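Extracellular solute-binding protein family 1 (Pseudothermotoga lettingae, PDB 5CI5) binds alpha-D-tagatose and probably serves as the extracellular sugar-capturing component of an ABC transporter. Local coordinates at residues 162-166 / 224-228; 207-212 / 371-376. One frame throughout, in Å; residues are numbered along the deposited sequence.

From the N terminus, the chain first reaches 162-166, at the start of helix 162-172, then passes through helix 190-202 to the loop 207-212 and on to helix 220-234. There 224-228 returns to the earlier helix, and contact 1 closes a loop of 57 intervening residues. Contact 2 opens within that loop, at 207-212, but closes only at 371-376, which runs into the start of helix 376-391, so the two loops cross rather than nest. Contact 1 joins helices 162-172 and 220-234 through large side chains; contact 2 ties the connection between helices 190-202 and 220-234 to a late segment near the sugar. Their centres are about 25 Å apart, and their nearest atoms about 10 Å.

Contact 1 (162-166 / 224-228); sequences WDELL and KALKF
Trp162 and Phe228 pass alongside each other, running in opposite directions, between helices 162-172 and 220-234 of a periplasmic-binding-protein fold. The axes of segments 162-166 and 224-228 run within 9° of each other but stay 13.5 Å apart, a gap that small side chains could not span; two large aromatic ones, each reaching toward the opposite helix, suit it. Phe228 has CG anti to its backbone N (chi1 -174°), which carries the ring out along the indole, and its CD2 sits over one face of Trp162, 3.4 Å from Trp162 CE3. The six-membered ring and the phenyl ring are inclined by 36°, too much for a parallel stack and too little for a T-shape. Phe199 of helix 190-202 also meets the indole. Beyond Phe228, the tip of the indole reaches the backbone of Ala225, with Trp162 CH2 4.0 Å from Ala225 CA; the short methyl side chain lets so broad a ring come close. A serine in place of Trp162 would probably leave Phe228 without the surface it lies against and open a gap between the helices. Lys224 lays its extended aliphatic chain near the indole while its NZ forms a salt bridge with Asp291. On the first helix, Leu166 meets the phenyl ring at its edge, with Leu166 CB 4.3 Å from Phe228 CZ.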
# COMPACT_ATOMS: atom_id res chain seq x y z
N TRP A 162 11.48 -10.96 -15.20
CA TRP A 162 12.51 -9.96 -14.96
C TRP A 162 13.32 -9.65 -16.21
O TRP A 162 13.69 -8.49 -16.45
CB TRP A 162 13.45 -10.42 -13.87
CG TRP A 162 12.92 -10.26 -12.48
CD1 TRP A 162 11.67 -9.85 -12.11
CD2 TRP A 162 13.65 -10.46 -11.28
NE1 TRP A 162 11.58 -9.79 -10.75
CE2 TRP A 162 12.79 -10.16 -10.21
CE3 TRP A 162 14.96 -10.87 -11.00
CZ2 TRP A 162 13.19 -10.25 -8.88
CZ3 TRP A 162 15.35 -10.96 -9.65
CH2 TRP A 162 14.47 -10.67 -8.63
N ASP A 163 13.61 -10.66 -17.02
CA ASP A 163 14.39 -10.42 -18.22
C ASP A 163 13.62 -9.50 -19.18
O ASP A 163 14.17 -8.56 -19.77
CB ASP A 163 14.73 -11.72 -18.93
CG ASP A 163 15.84 -12.50 -18.22
OD1 ASP A 163 16.53 -11.93 -17.35
OD2 ASP A 163 16.01 -13.68 -18.55
N GLU A 164 12.33 -9.76 -19.30
CA GLU A 164 11.48 -8.94 -20.17
C GLU A 164 11.33 -7.53 -19.60
O GLU A 164 11.31 -6.55 -20.35
CB GLU A 164 10.12 -9.60 -20.36
CG GLU A 164 10.22 -10.87 -21.21
CD GLU A 164 8.94 -11.69 -21.24
OE1 GLU A 164 7.96 -11.34 -20.55
OE2 GLU A 164 8.92 -12.71 -21.95
N LEU A 165 11.27 -7.41 -18.27
CA LEU A 165 11.13 -6.10 -17.63
C LEU A 165 12.34 -5.27 -17.95
O LEU A 165 12.24 -4.10 -18.31
CB LEU A 165 10.96 -6.25 -16.11
CG LEU A 165 11.09 -4.98 -15.25
CD1 LEU A 165 10.04 -4.00 -15.67
CD2 LEU A 165 10.95 -5.35 -13.79
N LEU A 166 13.51 -5.87 -17.81
CA LEU A 166 14.76 -5.14 -18.07
C LEU A 166 14.83 -4.69 -19.51
O LEU A 166 15.20 -3.53 -19.81
CB LEU A 166 15.95 -6.03 -17.75
CG LEU A 166 17.34 -5.43 -17.99
CD1 LEU A 166 17.49 -4.14 -17.22
CD2 LEU A 166 18.43 -6.41 -17.62
N LYS A 224 19.83 -11.66 -4.67
CA LYS A 224 19.50 -11.50 -6.07
C LYS A 224 18.46 -10.38 -6.24
O LYS A 224 18.59 -9.52 -7.11
CB LYS A 224 18.97 -12.83 -6.64
CG LYS A 224 18.78 -12.81 -8.13
CD LYS A 224 18.19 -14.10 -8.63
CE LYS A 224 18.05 -14.08 -10.14
NZ LYS A 224 17.46 -15.36 -10.61
N ALA A 225 17.43 -10.40 -5.39
CA ALA A 225 16.39 -9.36 -5.41
C ALA A 225 16.96 -7.99 -5.11
O ALA A 225 16.65 -7.03 -5.79
CB ALA A 225 15.30 -9.71 -4.39
N LEU A 226 17.81 -7.90 -4.09
CA LEU A 226 18.42 -6.62 -3.74
C LEU A 226 19.28 -6.06 -4.89
O LEU A 226 19.21 -4.87 -5.20
CB LEU A 226 19.26 -6.75 -2.47
CG LEU A 226 19.96 -5.47 -2.01
CD1 LEU A 226 19.00 -4.29 -1.82
CD2 LEU A 226 20.76 -5.71 -0.72
N LYS A 227 20.08 -6.92 -5.50
CA LYS A 227 20.94 -6.50 -6.60
C LYS A 227 20.12 -6.05 -7.82
O LYS A 227 20.41 -5.00 -8.39
CB LYS A 227 21.90 -7.63 -6.99
CG LYS A 227 22.98 -7.81 -5.98
CD LYS A 227 24.08 -8.77 -6.43
CE LYS A 227 25.19 -8.78 -5.38
NZ LYS A 227 26.39 -9.53 -5.83
N PHE A 228 19.06 -6.76 -8.17
CA PHE A 228 18.31 -6.38 -9.36
C PHE A 228 17.51 -5.11 -9.12
O PHE A 228 17.53 -4.22 -9.95
CB PHE A 228 17.38 -7.51 -9.81
CG PHE A 228 16.69 -7.25 -11.12
CD1 PHE A 228 17.38 -6.72 -12.21
CD2 PHE A 228 15.34 -7.50 -11.27
CE1 PHE A 228 16.73 -6.50 -13.43
CE2 PHE A 228 14.70 -7.29 -12.48
CZ PHE A 228 15.38 -6.77 -13.55

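Contact 2 (207-212 / 371-376)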
# COMPACT_ATOMS: atom_id res chain seq x y z
N LEU A 207 10.44 -12.60 3.74
CA LEU A 207 10.95 -11.56 4.63
C LEU A 207 11.41 -12.13 5.97
O LEU A 207 12.59 -12.03 6.34
CB LEU A 207 9.89 -10.47 4.83
CG LEU A 207 10.38 -9.24 5.61
CD1 LEU A 207 11.34 -8.39 4.81
CD2 LEU A 207 9.20 -8.41 6.06
N LEU A 208 10.47 -12.72 6.70
CA LEU A 208 10.77 -13.46 7.93
C LEU A 208 10.45 -14.92 7.77
O LEU A 208 9.75 -15.34 6.84
CB LEU A 208 9.96 -12.89 9.10
CG LEU A 208 9.97 -11.39 9.39
CD1 LEU A 208 9.14 -11.11 10.67
CD2 LEU A 208 11.38 -10.85 9.54
N THR A 209 10.97 -15.72 8.71
CA THR A 209 10.57 -17.11 8.79
C THR A 209 9.07 -17.19 9.09
O THR A 209 8.46 -16.22 9.53
CB THR A 209 11.40 -17.86 9.87
OG1 THR A 209 11.24 -17.24 11.15
CG2 THR A 209 12.88 -17.85 9.49
N ASP A 210 8.47 -18.35 8.80
CA ASP A 210 7.03 -18.51 8.91
C ASP A 210 6.50 -18.23 10.31
O ASP A 210 5.36 -17.77 10.43
CB ASP A 210 6.63 -19.92 8.49
CG ASP A 210 6.78 -20.14 6.99
OD1 ASP A 210 6.99 -19.15 6.26
OD2 ASP A 210 6.68 -21.30 6.56
N ASP A 211 7.30 -18.48 11.34
CA ASP A 211 6.87 -18.23 12.71
C ASP A 211 7.29 -16.83 13.20
O ASP A 211 7.19 -16.54 14.40
CB ASP A 211 7.41 -19.32 13.67
CG ASP A 211 8.93 -19.28 13.87
OD1 ASP A 211 9.63 -18.39 13.33
OD2 ASP A 211 9.45 -20.15 14.59
N TYR A 212 7.76 -15.98 12.28
CA TYR A 212 8.16 -14.59 12.58
C TYR A 212 9.32 -14.41 13.54
O TYR A 212 9.55 -13.31 14.02
CB TYR A 212 7.01 -13.80 13.19
CG TYR A 212 5.72 -13.96 12.49
CD1 TYR A 212 5.61 -13.77 11.13
CD2 TYR A 212 4.58 -14.30 13.21
CE1 TYR A 212 4.41 -13.91 10.48
CE2 TYR A 212 3.37 -14.44 12.58
CZ TYR A 212 3.30 -14.25 11.21
OH TYR A 212 2.09 -14.40 10.58
N PRO A 371 4.36 -9.06 7.88
CA PRO A 371 4.05 -9.83 9.09
C PRO A 371 3.23 -9.04 10.12
O PRO A 371 3.62 -7.91 10.45
CB PRO A 371 5.43 -10.19 9.64
CG PRO A 371 6.35 -9.22 9.06
CD PRO A 371 5.79 -8.81 7.73
N PRO A 372 2.11 -9.61 10.60
CA PRO A 372 1.19 -8.89 11.51
C PRO A 372 1.71 -8.91 12.94
O PRO A 372 1.11 -9.50 13.86
CB PRO A 372 -0.13 -9.65 11.35
CG PRO A 372 0.32 -11.04 11.09
CD PRO A 372 1.53 -10.91 10.19
N ILE A 373 2.85 -8.25 13.14
CA ILE A 373 3.55 -8.27 14.42
C ILE A 373 3.95 -6.87 14.80
O ILE A 373 4.16 -6.00 13.93
CB ILE A 373 4.79 -9.20 14.38
CG1 ILE A 373 5.85 -8.65 13.41
CG2 ILE A 373 4.36 -10.62 14.00
CD1 ILE A 373 7.13 -9.48 13.31
N PRO A 374 4.07 -6.62 16.10
CA PRO A 374 4.34 -5.27 16.58
C PRO A 374 5.71 -4.75 16.19
O PRO A 374 5.95 -3.55 16.25
CB PRO A 374 4.22 -5.41 18.12
CG PRO A 374 3.71 -6.74 18.38
CD PRO A 374 3.96 -7.60 17.21
N GLN A 375 6.60 -5.65 15.79
CA GLN A 375 7.94 -5.27 15.39
C GLN A 375 8.02 -4.76 13.94
O GLN A 375 9.08 -4.29 13.51
CB GLN A 375 8.90 -6.45 15.53
CG GLN A 375 9.12 -6.88 16.96
CD GLN A 375 8.09 -7.84 17.47
OE1 GLN A 375 7.14 -8.22 16.78
NE2 GLN A 375 8.27 -8.26 18.72
N TYR A 376 6.92 -4.88 13.17
CA TYR A 376 7.05 -4.71 11.73
C TYR A 376 7.58 -3.29 11.36
O TYR A 376 8.47 -3.15 10.52
CB TYR A 376 5.74 -5.01 10.99
CG TYR A 376 5.95 -4.66 9.53
CD1 TYR A 376 6.82 -5.42 8.75
CD2 TYR A 376 5.42 -3.50 8.98
CE1 TYR A 376 7.08 -5.08 7.45
CE2 TYR A 376 5.69 -3.16 7.68
CZ TYR A 376 6.52 -3.94 6.92
OH TYR A 376 6.84 -3.58 5.64
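Three consecutive residues, Pro371, Pro372 and Ile373, meet the single ring of Tyr212, a residue whose own backbone has the left-handed helical conformation. The methyl CG2 of Ile373 makes a CH-pi contact over one face, 4.1 Å from the ring centroid and displaced toward the rim. On the opposite face the carbonyl oxygen of Asp210 lies above the centre, so the ring lies between a methyl and a backbone oxygen. Pro371 CB approaches the Tyr212 ring obliquely, 3.9 Å from Tyr212 CD1, while CD of Pro372 comes within 3.6 Å of Tyr212 OH. Rigid prolines suit this place because their rings offer compact apolar surfaces on a backbone of restricted shape; Pro372 is the centre of an inverse gamma turn. In this solute-binding-protein fold the contact pairs two type I beta turns, Thr209 to Tyr212 in the loop before helix 220-234 and Ile373 to Tyr376 leading into helix 376-391. Thr209 OG1 steadies the first by donating to Asp211 OD1, nearly along the carboxylate C-O direction. Ile373 places CG1 between its backbone N and carbonyl carbon (chi1 66°), which leaves CG2 for the Tyr212 face while CD1 reaches Leu208 tip to tip, Ile373 CD1 3.7 Å from Leu208 CD1. The same Leu208 methyl touches Pro371 CG. Helices 376-391 and 397-413 help to cover this buried aliphatic layer. Tyr376, about 7 Å from the bound tagatose by its side chain, hydrogen-bonds through OH to the pocket residue Glu190; its ring edge meets Leu207, whose CD2 lies 4.2 Å from Tyr376 CE1 and also packs on Pro371 CD.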